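Side-chain contacts in ribonucleoside-diphosphate reductase (Pseudomonas aeruginosa, PDB 5IM3), which probably reduces ribonucleoside diphosphates to the deoxyribonucleotide precursors of DNA and binds the allosteric effector dATP: residues A[70-73]-A[74-78]; A[160-163]-A[164-168]; A[518-521]-A[522-526]; A[593-596]-A[597-600]; A[673-676]-A[677-680]. All coordinates share one frame; numbering follows the deposited sequence.

Interaction 1 of 5, residues A[70-73]-A[74-78]; sequences RIHD and TVRRL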
# COMPACT_ATOMS: atom_id res chain seq x y z
N ARG A 70 4.88 57.78 -22.68
CA ARG A 70 4.95 56.32 -22.73
C ARG A 70 6.39 55.84 -22.88
O ARG A 70 6.91 55.11 -22.02
CB ARG A 70 4.09 55.81 -23.89
CG ARG A 70 4.32 54.34 -24.25
CD ARG A 70 3.39 53.91 -25.36
NE ARG A 70 3.52 54.75 -26.55
CZ ARG A 70 4.32 54.49 -27.58
NH1 ARG A 70 5.08 53.40 -27.59
NH2 ARG A 70 4.36 55.32 -28.61
N ILE A 71 7.05 56.23 -23.97
CA ILE A 71 8.43 55.81 -24.20
C ILE A 71 9.28 56.12 -22.98
O ILE A 71 9.92 55.24 -22.39
CB ILE A 71 9.01 56.51 -25.45
CG1 ILE A 71 8.12 56.30 -26.68
CG2 ILE A 71 10.43 56.02 -25.72
CD1 ILE A 71 8.09 54.88 -27.20
N HIS A 72 9.28 57.39 -22.57
CA HIS A 72 10.11 57.84 -21.46
C HIS A 72 9.81 57.06 -20.19
O HIS A 72 10.73 56.66 -19.46
CB HIS A 72 9.88 59.34 -21.27
CG HIS A 72 10.32 59.86 -19.94
ND1 HIS A 72 9.45 60.02 -18.89
CD2 HIS A 72 11.52 60.31 -19.51
CE1 HIS A 72 10.10 60.53 -17.86
NE2 HIS A 72 11.36 60.71 -18.21
N ASP A 73 8.53 56.81 -19.91
CA ASP A 73 8.17 56.00 -18.75
C ASP A 73 8.68 54.57 -18.89
O ASP A 73 9.18 53.98 -17.93
CB ASP A 73 6.66 56.01 -18.55
CG ASP A 73 6.24 55.59 -17.15
OD1 ASP A 73 7.05 55.78 -16.21
OD2 ASP A 73 5.11 55.09 -16.99
N THR A 74 8.57 54.00 -20.10
CA THR A 74 9.01 52.63 -20.32
C THR A 74 10.53 52.52 -20.22
O THR A 74 11.05 51.63 -19.53
CB THR A 74 8.54 52.15 -21.69
OG1 THR A 74 7.12 52.31 -21.79
CG2 THR A 74 8.89 50.68 -21.89
N VAL A 75 11.26 53.40 -20.90
CA VAL A 75 12.72 53.31 -20.92
C VAL A 75 13.27 53.38 -19.50
O VAL A 75 14.07 52.53 -19.09
CB VAL A 75 13.31 54.42 -21.81
CG1 VAL A 75 14.83 54.38 -21.78
CG2 VAL A 75 12.81 54.28 -23.24
N ARG A 76 12.86 54.39 -18.74
CA ARG A 76 13.37 54.55 -17.39
C ARG A 76 13.00 53.37 -16.50
O ARG A 76 13.70 53.08 -15.53
CB ARG A 76 12.86 55.86 -16.78
CG ARG A 76 13.39 57.10 -17.47
CD ARG A 76 12.78 58.37 -16.88
NE ARG A 76 13.09 58.54 -15.47
CZ ARG A 76 12.64 59.53 -14.70
NH1 ARG A 76 11.84 60.45 -15.21
NH2 ARG A 76 12.98 59.60 -13.43
N ARG A 77 11.90 52.69 -16.82
CA ARG A 77 11.57 51.46 -16.10
C ARG A 77 12.53 50.34 -16.48
O ARG A 77 13.02 49.62 -15.60
CB ARG A 77 10.12 51.06 -16.39
CG ARG A 77 9.66 49.81 -15.65
CD ARG A 77 8.23 49.44 -16.00
NE ARG A 77 8.08 49.17 -17.43
CZ ARG A 77 8.43 48.03 -18.03
NH1 ARG A 77 8.97 47.05 -17.33
NH2 ARG A 77 8.25 47.89 -19.33
N LEU A 78 12.80 50.18 -17.77
CA LEU A 78 13.76 49.18 -18.21
C LEU A 78 15.16 49.50 -17.70
O LEU A 78 15.89 48.60 -17.27
CB LEU A 78 13.75 49.08 -19.73
CG LEU A 78 12.42 48.70 -20.39
CD1 LEU A 78 12.54 48.81 -21.90
CD2 LEU A 78 11.99 47.30 -19.99
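Thr-74 folds its hydroxyl back onto the carbonyl of Arg-70, one turn earlier in helix 69-88 of an ATP cone domain. Two kinds of hydrogen bond run along this turn. The backbone set is alpha-helical, with Val-75 N reaching Ile-71 O at 2.7 Å and Arg-76 N and Arg-77 N following on His-72 O and Asp-73 O. The side-chain bond is added at Arg-70 O, which accepts from both Thr-74 N and Thr-74 OG1, each 2.8 Å away. The hydroxyl sits above the carbonyl plane. OG1 lies beside the threonine's own N (chi1 -55°), and this turns it toward the preceding turn.

The apolar contact is on the buried side. Ile-71 CG2 meets Val-75 CG2 at 3.9 Å. Both side chains also pack on helix 46-60, with Ile-71 on Phe-57 and Val-75 on Ile-53.

The polar ends of Arg-70 and Asp-73 have partners outside these residues. Arg-70 forms a salt bridge to Glu-61 and another to Asp-826 of the second subunit. Asp-73 OD2 is hydrogen-bonded to Tyr-829 of that subunit, and the same tyrosine packs on Thr-74. This face of the helix therefore belongs to a subunit interface.

On the exposed side, His-72 and Arg-76 run side by side and point the same way. The imidazole and guanidinium planes are 66° apart. The packing here is tight and its detail doubtful. Arg-76 bends at chi3 (62°), and both Arg-76 CD and Arg-76 NH1 lie 3.0 Å from His-72 NE2.

Interaction 2 of 5, residues A[160-163]-A[164-168]; sequences LDMG and RLNTI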
# COMPACT_ATOMS: atom_id res chain seq x y z
N LEU A 160 57.88 18.16 -34.44
CA LEU A 160 56.76 17.33 -34.84
C LEU A 160 56.77 17.11 -36.35
O LEU A 160 56.94 18.06 -37.13
CB LEU A 160 55.44 17.98 -34.42
CG LEU A 160 54.17 17.32 -34.95
CD1 LEU A 160 54.09 15.86 -34.52
CD2 LEU A 160 52.94 18.08 -34.50
N ASP A 161 56.60 15.86 -36.76
CA ASP A 161 56.56 15.51 -38.18
C ASP A 161 55.16 15.77 -38.71
O ASP A 161 54.21 15.05 -38.37
CB ASP A 161 56.97 14.05 -38.38
CG ASP A 161 57.29 13.73 -39.82
OD1 ASP A 161 56.63 14.29 -40.72
OD2 ASP A 161 58.22 12.93 -40.06
N MET A 162 55.02 16.80 -39.54
CA MET A 162 53.73 17.10 -40.15
C MET A 162 53.43 16.18 -41.32
O MET A 162 52.26 15.89 -41.60
CB MET A 162 53.69 18.56 -40.61
CG MET A 162 52.32 19.21 -40.53
SD MET A 162 51.73 19.41 -38.83
CE MET A 162 50.34 20.50 -39.07
N GLY A 163 54.47 15.71 -42.02
CA GLY A 163 54.24 14.79 -43.12
C GLY A 163 53.69 13.45 -42.66
O GLY A 163 52.73 12.93 -43.25
N ARG A 164 54.28 12.88 -41.61
CA ARG A 164 53.78 11.61 -41.10
C ARG A 164 52.42 11.76 -40.44
O ARG A 164 51.62 10.82 -40.43
CB ARG A 164 54.78 11.02 -40.10
CG ARG A 164 54.46 9.59 -39.69
CD ARG A 164 55.37 9.09 -38.58
NE ARG A 164 55.21 7.66 -38.36
CZ ARG A 164 54.23 7.11 -37.65
NH1 ARG A 164 53.29 7.87 -37.09
NH2 ARG A 164 54.17 5.79 -37.52
N LEU A 165 52.13 12.94 -39.89
CA LEU A 165 50.83 13.17 -39.26
C LEU A 165 49.71 13.14 -40.30
O LEU A 165 48.63 12.61 -40.04
CB LEU A 165 50.83 14.50 -38.52
CG LEU A 165 49.50 14.93 -37.91
CD1 LEU A 165 48.98 13.87 -36.95
CD2 LEU A 165 49.65 16.27 -37.21
N ASN A 166 49.96 13.71 -41.48
CA ASN A 166 48.96 13.66 -42.54
C ASN A 166 48.81 12.26 -43.11
O ASN A 166 47.74 11.91 -43.62
CB ASN A 166 49.33 14.64 -43.66
CG ASN A 166 49.10 16.09 -43.27
OD1 ASN A 166 48.04 16.65 -43.53
ND2 ASN A 166 50.10 16.70 -42.64
N THR A 167 49.86 11.44 -43.02
CA THR A 167 49.81 10.11 -43.62
C THR A 167 48.91 9.17 -42.82
O THR A 167 48.10 8.44 -43.40
CB THR A 167 51.21 9.52 -43.73
OG1 THR A 167 52.06 10.43 -44.46
CG2 THR A 167 51.18 8.18 -44.46
N ILE A 168 49.03 9.17 -41.49
CA ILE A 168 48.27 8.23 -40.69
C ILE A 168 46.79 8.60 -40.67
O ILE A 168 45.92 7.73 -40.66
CB ILE A 168 48.85 8.14 -39.26
CG1 ILE A 168 48.84 9.50 -38.57
CG2 ILE A 168 50.27 7.58 -39.30
CD1 ILE A 168 49.22 9.44 -37.10
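Asp-161 carries its CG anti to the backbone N (chi1 -165°), which brings the carboxylate to the first turn, within reach of Arg-164 N. There Asp-161 OD1 accepts from Arg-164 N at 2.9 Å in a nearly straight bond of 168°. The amide arrives from above the carboxylate plane. In Asn-166, CG lies beside its own N (chi1 -73°), and its amide turns back to Met-162 O. Asn-166 ND2 is hydrogen-bonded to Met-162 O, though 2.5 Å is shorter than expected and the exact length is doubtful. The oxygen is close to the amide plane. Asn-166 N binds Met-162 O at 3.2 Å, from the opposite face of the carbonyl.

Asp-161 is thus the N-cap of helix 162-173 in the second ATP cone domain. One turn on, Thr-167 OG1 bonds to Gly-163 O at 2.9 Å. That oxygen also takes a weak bond from Thr-167 N.

Met-162 and Leu-165 lie side by side, with Met-162 SD 4.1 Å from Leu-165 CD2. Both touch Glu-185 of helix 181-190, and Leu-165 also packs on Leu-205 of helix 198-210. Arg-164 crosses Asp-161 at about a right angle, then its extended chain leads away to a salt bridge with Asp-229.

Interaction 3 of 5, residues A[518-521]-A[522-526]; sequences KAFE and ERYEY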
# COMPACT_ATOMS: atom_id res chain seq x y z
N LYS A 518 6.96 -40.44 -22.60
CA LYS A 518 5.89 -41.32 -22.14
C LYS A 518 6.36 -42.23 -21.02
O LYS A 518 5.63 -42.48 -20.06
CB LYS A 518 5.37 -42.16 -23.31
CG LYS A 518 4.30 -41.48 -24.15
CD LYS A 518 3.62 -42.48 -25.07
CE LYS A 518 2.37 -41.89 -25.69
NZ LYS A 518 2.67 -40.66 -26.47
N ALA A 519 7.59 -42.75 -21.13
CA ALA A 519 8.11 -43.64 -20.09
C ALA A 519 8.09 -42.96 -18.73
O ALA A 519 7.72 -43.58 -17.72
CB ALA A 519 9.53 -44.08 -20.45
N PHE A 520 8.48 -41.68 -18.66
CA PHE A 520 8.46 -40.97 -17.39
C PHE A 520 7.03 -40.81 -16.87
O PHE A 520 6.77 -41.03 -15.69
CB PHE A 520 9.12 -39.60 -17.53
CG PHE A 520 8.88 -38.70 -16.35
CD1 PHE A 520 9.72 -38.73 -15.25
CD2 PHE A 520 7.81 -37.82 -16.33
CE1 PHE A 520 9.50 -37.90 -14.16
CE2 PHE A 520 7.58 -37.00 -15.25
CZ PHE A 520 8.43 -37.04 -14.16
N GLU A 521 6.10 -40.43 -17.75
CA GLU A 521 4.75 -40.10 -17.31
C GLU A 521 4.03 -41.34 -16.79
O GLU A 521 3.26 -41.25 -15.82
CB GLU A 521 3.98 -39.45 -18.45
CG GLU A 521 4.64 -38.18 -18.98
CD GLU A 521 3.73 -37.37 -19.88
OE1 GLU A 521 2.56 -37.76 -20.07
OE2 GLU A 521 4.19 -36.33 -20.39
N GLU A 522 4.25 -42.49 -17.43
CA GLU A 522 3.69 -43.73 -16.92
C GLU A 522 4.28 -44.08 -15.55
O GLU A 522 3.54 -44.36 -14.60
CB GLU A 522 3.94 -44.87 -17.92
CG GLU A 522 3.64 -46.26 -17.37
CD GLU A 522 3.84 -47.35 -18.40
OE1 GLU A 522 3.98 -47.01 -19.60
OE2 GLU A 522 3.88 -48.53 -18.00
N ARG A 523 5.61 -44.06 -15.45
CA ARG A 523 6.25 -44.41 -14.19
C ARG A 523 5.91 -43.39 -13.10
O ARG A 523 5.74 -43.76 -11.94
CB ARG A 523 7.77 -44.50 -14.39
CG ARG A 523 8.53 -45.10 -13.20
CD ARG A 523 8.08 -46.52 -12.92
NE ARG A 523 8.86 -47.15 -11.86
CZ ARG A 523 8.56 -48.31 -11.29
NH1 ARG A 523 7.48 -48.97 -11.68
NH2 ARG A 523 9.33 -48.81 -10.33
N TYR A 524 5.80 -42.11 -13.47
CA TYR A 524 5.46 -41.10 -12.48
C TYR A 524 4.04 -41.29 -11.96
O TYR A 524 3.79 -41.14 -10.76
CB TYR A 524 5.61 -39.70 -13.08
CG TYR A 524 5.25 -38.60 -12.11
CD1 TYR A 524 6.22 -38.00 -11.32
CD2 TYR A 524 3.93 -38.19 -11.96
CE1 TYR A 524 5.89 -37.00 -10.43
CE2 TYR A 524 3.59 -37.20 -11.06
CZ TYR A 524 4.57 -36.61 -10.30
OH TYR A 524 4.24 -35.62 -9.41
N GLU A 525 3.09 -41.58 -12.85
CA GLU A 525 1.72 -41.82 -12.41
C GLU A 525 1.63 -43.09 -11.57
O GLU A 525 0.78 -43.17 -10.67
CB GLU A 525 0.79 -41.89 -13.62
CG GLU A 525 0.57 -40.54 -14.30
CD GLU A 525 -0.31 -40.63 -15.53
OE1 GLU A 525 -0.64 -41.75 -15.96
OE2 GLU A 525 -0.68 -39.56 -16.07
N TYR A 526 2.49 -44.07 -11.83
CA TYR A 526 2.55 -45.26 -10.99
C TYR A 526 2.97 -44.90 -9.57
O TYR A 526 2.34 -45.32 -8.59
CB TYR A 526 3.51 -46.28 -11.60
CG TYR A 526 3.93 -47.41 -10.67
CD1 TYR A 526 3.17 -48.57 -10.57
CD2 TYR A 526 5.09 -47.32 -9.91
CE1 TYR A 526 3.55 -49.60 -9.72
CE2 TYR A 526 5.47 -48.34 -9.07
CZ TYR A 526 4.70 -49.48 -8.98
OH TYR A 526 5.09 -50.50 -8.14
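One face of the Phe-520 ring receives Tyr-524 CB, which sits 3.9 Å above the ring plane and offset toward the rim. This is a CH-pi contact, 19° off the ring normal. The two side chains lie side by side and point the same way, with ring planes 30° apart. The rings are near parallel but displaced, with little overlap, and their centroids are 5.5 Å apart. Phe-520 CZ makes the closest side-chain approach, 3.7 Å from Tyr-524 CD1. Both CG atoms are anti to the backbone N (chi1 168° in Phe-520), which sends both rings out the same way from successive turns.

Beyond this pair, Tyr-524 stacks on Trp-501 and its OH is hydrogen-bonded to Thr-502 O. Phe-520 packs on Pro-488 and Leu-512. Glu-521 turns away to a salt bridge with Lys-493. The CG of Glu-525 passes 3.2 Å from Glu-521 O, the oxygen that accepts its backbone N.

Tyr-524 N binds Phe-520 O at 2.7 Å, and the neighbouring amides follow the same pattern. The aromatic pair is an i to i+4 contact on one side of alpha helix 517-532 in the barrel domain, where Tyr-524 meets helix 489-496 and strand 500-504 and Phe-520 meets loops.

Interaction 4 of 5, residues A[593-596]-A[597-600]; sequences NTNK and DEIA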
# COMPACT_ATOMS: atom_id res chain seq x y z
N ASN A 593 24.76 -35.38 -22.76
CA ASN A 593 24.65 -36.43 -21.74
C ASN A 593 25.75 -36.29 -20.69
O ASN A 593 26.86 -35.83 -20.96
CB ASN A 593 24.75 -37.81 -22.38
CG ASN A 593 23.57 -38.13 -23.27
OD1 ASN A 593 22.53 -37.47 -23.22
ND2 ASN A 593 23.72 -39.16 -24.09
N THR A 594 25.43 -36.73 -19.47
CA THR A 594 26.40 -36.81 -18.39
C THR A 594 26.20 -38.12 -17.64
O THR A 594 25.11 -38.70 -17.65
CB THR A 594 26.27 -35.64 -17.41
OG1 THR A 594 24.90 -35.47 -17.03
CG2 THR A 594 26.79 -34.35 -18.04
N ASN A 595 27.27 -38.59 -17.00
CA ASN A 595 27.15 -39.74 -16.11
C ASN A 595 28.39 -39.79 -15.21
O ASN A 595 29.20 -38.87 -15.18
CB ASN A 595 26.95 -41.04 -16.89
CG ASN A 595 28.13 -41.39 -17.78
OD1 ASN A 595 29.29 -41.33 -17.36
ND2 ASN A 595 27.83 -41.78 -19.01
N LYS A 596 28.50 -40.90 -14.48
CA LYS A 596 29.61 -41.14 -13.57
C LYS A 596 30.96 -40.86 -14.21
O LYS A 596 31.88 -40.37 -13.55
CB LYS A 596 29.51 -42.60 -13.10
CG LYS A 596 30.50 -43.07 -12.08
CD LYS A 596 30.08 -44.45 -11.54
CE LYS A 596 30.13 -45.55 -12.62
NZ LYS A 596 31.51 -46.02 -12.87
N ASP A 597 31.10 -41.14 -15.51
CA ASP A 597 32.39 -41.07 -16.18
C ASP A 597 32.41 -40.06 -17.33
O ASP A 597 33.32 -40.09 -18.16
CB ASP A 597 32.80 -42.45 -16.70
CG ASP A 597 32.96 -43.47 -15.58
OD1 ASP A 597 33.75 -43.20 -14.64
OD2 ASP A 597 32.30 -44.53 -15.64
N GLU A 598 31.42 -39.17 -17.39
CA GLU A 598 31.30 -38.24 -18.51
C GLU A 598 30.88 -36.87 -17.99
O GLU A 598 29.74 -36.69 -17.55
CB GLU A 598 30.30 -38.75 -19.55
CG GLU A 598 30.80 -39.99 -20.30
CD GLU A 598 29.87 -40.40 -21.42
OE1 GLU A 598 29.87 -41.60 -21.77
OE2 GLU A 598 29.14 -39.53 -21.95
N ILE A 599 31.81 -35.93 -18.03
CA ILE A 599 31.52 -34.51 -17.86
C ILE A 599 31.48 -33.91 -19.26
O ILE A 599 32.51 -33.85 -19.95
CB ILE A 599 32.56 -33.83 -16.96
CG1 ILE A 599 32.34 -34.28 -15.50
CG2 ILE A 599 32.50 -32.32 -17.08
CD1 ILE A 599 33.37 -33.77 -14.51
N ALA A 600 30.30 -33.47 -19.69
CA ALA A 600 30.15 -32.94 -21.04
C ALA A 600 30.88 -31.61 -21.18
O ALA A 600 30.91 -30.80 -20.25
CB ALA A 600 28.67 -32.77 -21.38
O HOH W 1 26.56 -40.48 -23.04
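Asn-595 and Glu-598 are joined by two backbone hydrogen bonds across a type I beta turn. Asn-595 N gives to Glu-598 O at 3.2 Å. Glu-598 N returns a bond of 3.1 Å to Asn-595 O.

Side-chain bonds tighten the turn. Asn-595 CG stands between its backbone N and carbonyl carbon (chi1 64°), which holds the amide over the bend. Asn-595 OD1 accepts from Asp-597 N at 2.6 Å, in the plane of the amide carbonyl. Asn-595 ND2 makes a weak bond of 3.4 Å to Glu-598 OE1, with amide and carboxylate planes 64° apart. The other carboxylate oxygen, Glu-598 OE2, is hydrogen-bonded to His-655 NE2 and lies 3.0 Å from a water oxygen. That water is weakly held by Asn-593 ND2, which is also hydrogen-bonded to Gln-575 O.

The charged contact is at the exposed tip. Lys-596 bends at chi3 and chi4 and places NZ 3.2 Å from Asp-597 OD2 in a salt bridge, on the syn side of the carboxylate.

Apolar contact is small. Thr-594 CG2 lies 4.1 Å from Ala-600 CB.

The segment leads into strand 600-608 of the barrel domain, beside helix 646-655. The arrangement is a type I beta turn closed by a single antiparallel hydrogen-bonded pair, Asn-595 with Glu-598, and within it the bond from Asp-597 N to Asn-595 OD1 forms an Asx turn.

Interaction 5 of 5, residues A[673-676]-A[677-680]; sequences HIPY and GSDA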
# COMPACT_ATOMS: atom_id res chain seq x y z
N HIS A 673 15.93 -4.48 -43.62
CA HIS A 673 14.85 -3.58 -43.22
C HIS A 673 13.64 -4.37 -42.72
O HIS A 673 12.49 -4.02 -42.99
CB HIS A 673 14.46 -2.65 -44.37
CG HIS A 673 15.56 -1.73 -44.80
ND1 HIS A 673 16.49 -2.08 -45.75
CD2 HIS A 673 15.87 -0.48 -44.40
CE1 HIS A 673 17.34 -1.07 -45.91
NE2 HIS A 673 16.98 -0.09 -45.11
N ILE A 674 13.91 -5.44 -41.99
CA ILE A 674 12.88 -6.26 -41.37
C ILE A 674 12.80 -5.88 -39.90
O ILE A 674 13.81 -6.01 -39.19
CB ILE A 674 13.17 -7.76 -41.53
CG1 ILE A 674 13.28 -8.14 -43.01
CG2 ILE A 674 12.07 -8.58 -40.84
CD1 ILE A 674 13.65 -9.60 -43.23
N PRO A 675 11.65 -5.43 -39.39
CA PRO A 675 11.52 -5.23 -37.95
C PRO A 675 11.45 -6.57 -37.24
O PRO A 675 10.87 -7.54 -37.76
CB PRO A 675 10.22 -4.44 -37.80
CG PRO A 675 9.44 -4.78 -39.02
CD PRO A 675 10.44 -5.00 -40.12
N TYR A 676 12.04 -6.64 -36.05
CA TYR A 676 12.05 -7.90 -35.32
C TYR A 676 10.63 -8.37 -35.02
O TYR A 676 10.37 -9.57 -35.00
CB TYR A 676 12.86 -7.77 -34.03
CG TYR A 676 13.60 -9.03 -33.64
CD1 TYR A 676 13.12 -10.28 -33.99
CD2 TYR A 676 14.79 -8.97 -32.92
CE1 TYR A 676 13.80 -11.44 -33.64
CE2 TYR A 676 15.47 -10.12 -32.56
CZ TYR A 676 14.97 -11.35 -32.92
OH TYR A 676 15.64 -12.50 -32.57
N GLY A 677 9.71 -7.44 -34.80
CA GLY A 677 8.33 -7.80 -34.53
C GLY A 677 7.48 -7.90 -35.78
O GLY A 677 6.60 -7.06 -36.01
N SER A 678 7.73 -8.92 -36.60
CA SER A 678 7.01 -9.08 -37.86
C SER A 678 7.11 -10.53 -38.31
O SER A 678 8.00 -11.27 -37.89
CB SER A 678 7.57 -8.15 -38.94
OG SER A 678 8.92 -8.49 -39.25
N ASP A 679 6.17 -10.92 -39.17
CA ASP A 679 6.22 -12.24 -39.77
C ASP A 679 7.47 -12.41 -40.63
O ASP A 679 7.96 -13.53 -40.81
CB ASP A 679 4.96 -12.50 -40.60
CG ASP A 679 3.71 -12.62 -39.74
OD1 ASP A 679 3.78 -12.30 -38.54
OD2 ASP A 679 2.66 -13.05 -40.27
N ALA A 680 8.00 -11.30 -41.16
CA ALA A 680 9.17 -11.38 -42.03
C ALA A 680 10.43 -11.71 -41.25
O ALA A 680 11.33 -12.37 -41.78
CB ALA A 680 9.34 -10.06 -42.79
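Ser-678 points its side chain back at Pro-675, and Ile-674 leans in beside it. Ser-678 OG sits between its own backbone N and carbonyl carbon (chi1 64°). From there Ser-678 OG donates to Pro-675 O at 2.6 Å, tilted only 17° from the carbonyl plane. The same OG makes a weak bond to Ala-681 N, so one hydroxyl ties the loop to the first turn of the helix. Ser-678 is the N-cap of that helix.

The proline ring lies alongside the serine, with Pro-675 CG 3.8 Å from Ser-678 OG. Ile-674 approaches the serine with its CG2 branch. That methyl is anti to the isoleucine N and points across the turn. Ile-674 CG2 comes within 3.5 Å of Ser-678 OG and 3.7 Å of Ala-680 CB, and so bridges the capping residue and the start of the helix. At the end of the other branch, Ile-674 CD1 is 3.9 Å from Ala-680 O.

Tyr-676 turns its side chain the other way. Its ring leaves the contact and meets Phe-665 with planes at about 45°, and its OH is hydrogen-bonded to Ile-785 O. Its backbone serves the bend: Tyr-676 O takes a weak bond of 3.2 Å from Ser-678 N. This closes an inverse gamma turn centred on Gly-677.

The bend links two helices of the barrel domain. Helix 665-672 closes with a Schellman motif at His-673, the first residue beyond it, and helix 679-707 begins after Ser-678. Ile-674 and Tyr-676 pack on Leu-669 of the first helix, Pro-675 touches helix 842-847, and Tyr-676 reaches helix 856-866.

In the fold
The five contacts follow one another along the chain and none touches another. Interactions 1 and 2 lie in the two ATP cone domains, with centres 62 Å apart. Interaction 1 is the nearer to bound nucleotide: the side chain of Val-75 is about 10 Å from a dATP. Interaction 2 lies away from the annotated sites. Interactions 3, 4 and 5 share the barrel domain. The closest pair is 3 and 4, with nearest atoms about 15 Å apart. In interaction 4 the Lys-596 side chain is about 12 Å from another dATP and from that of Asp-380. Interactions 1 and 3 are farthest apart, centres 97 Å from each other, on opposite sides of the chain's centre.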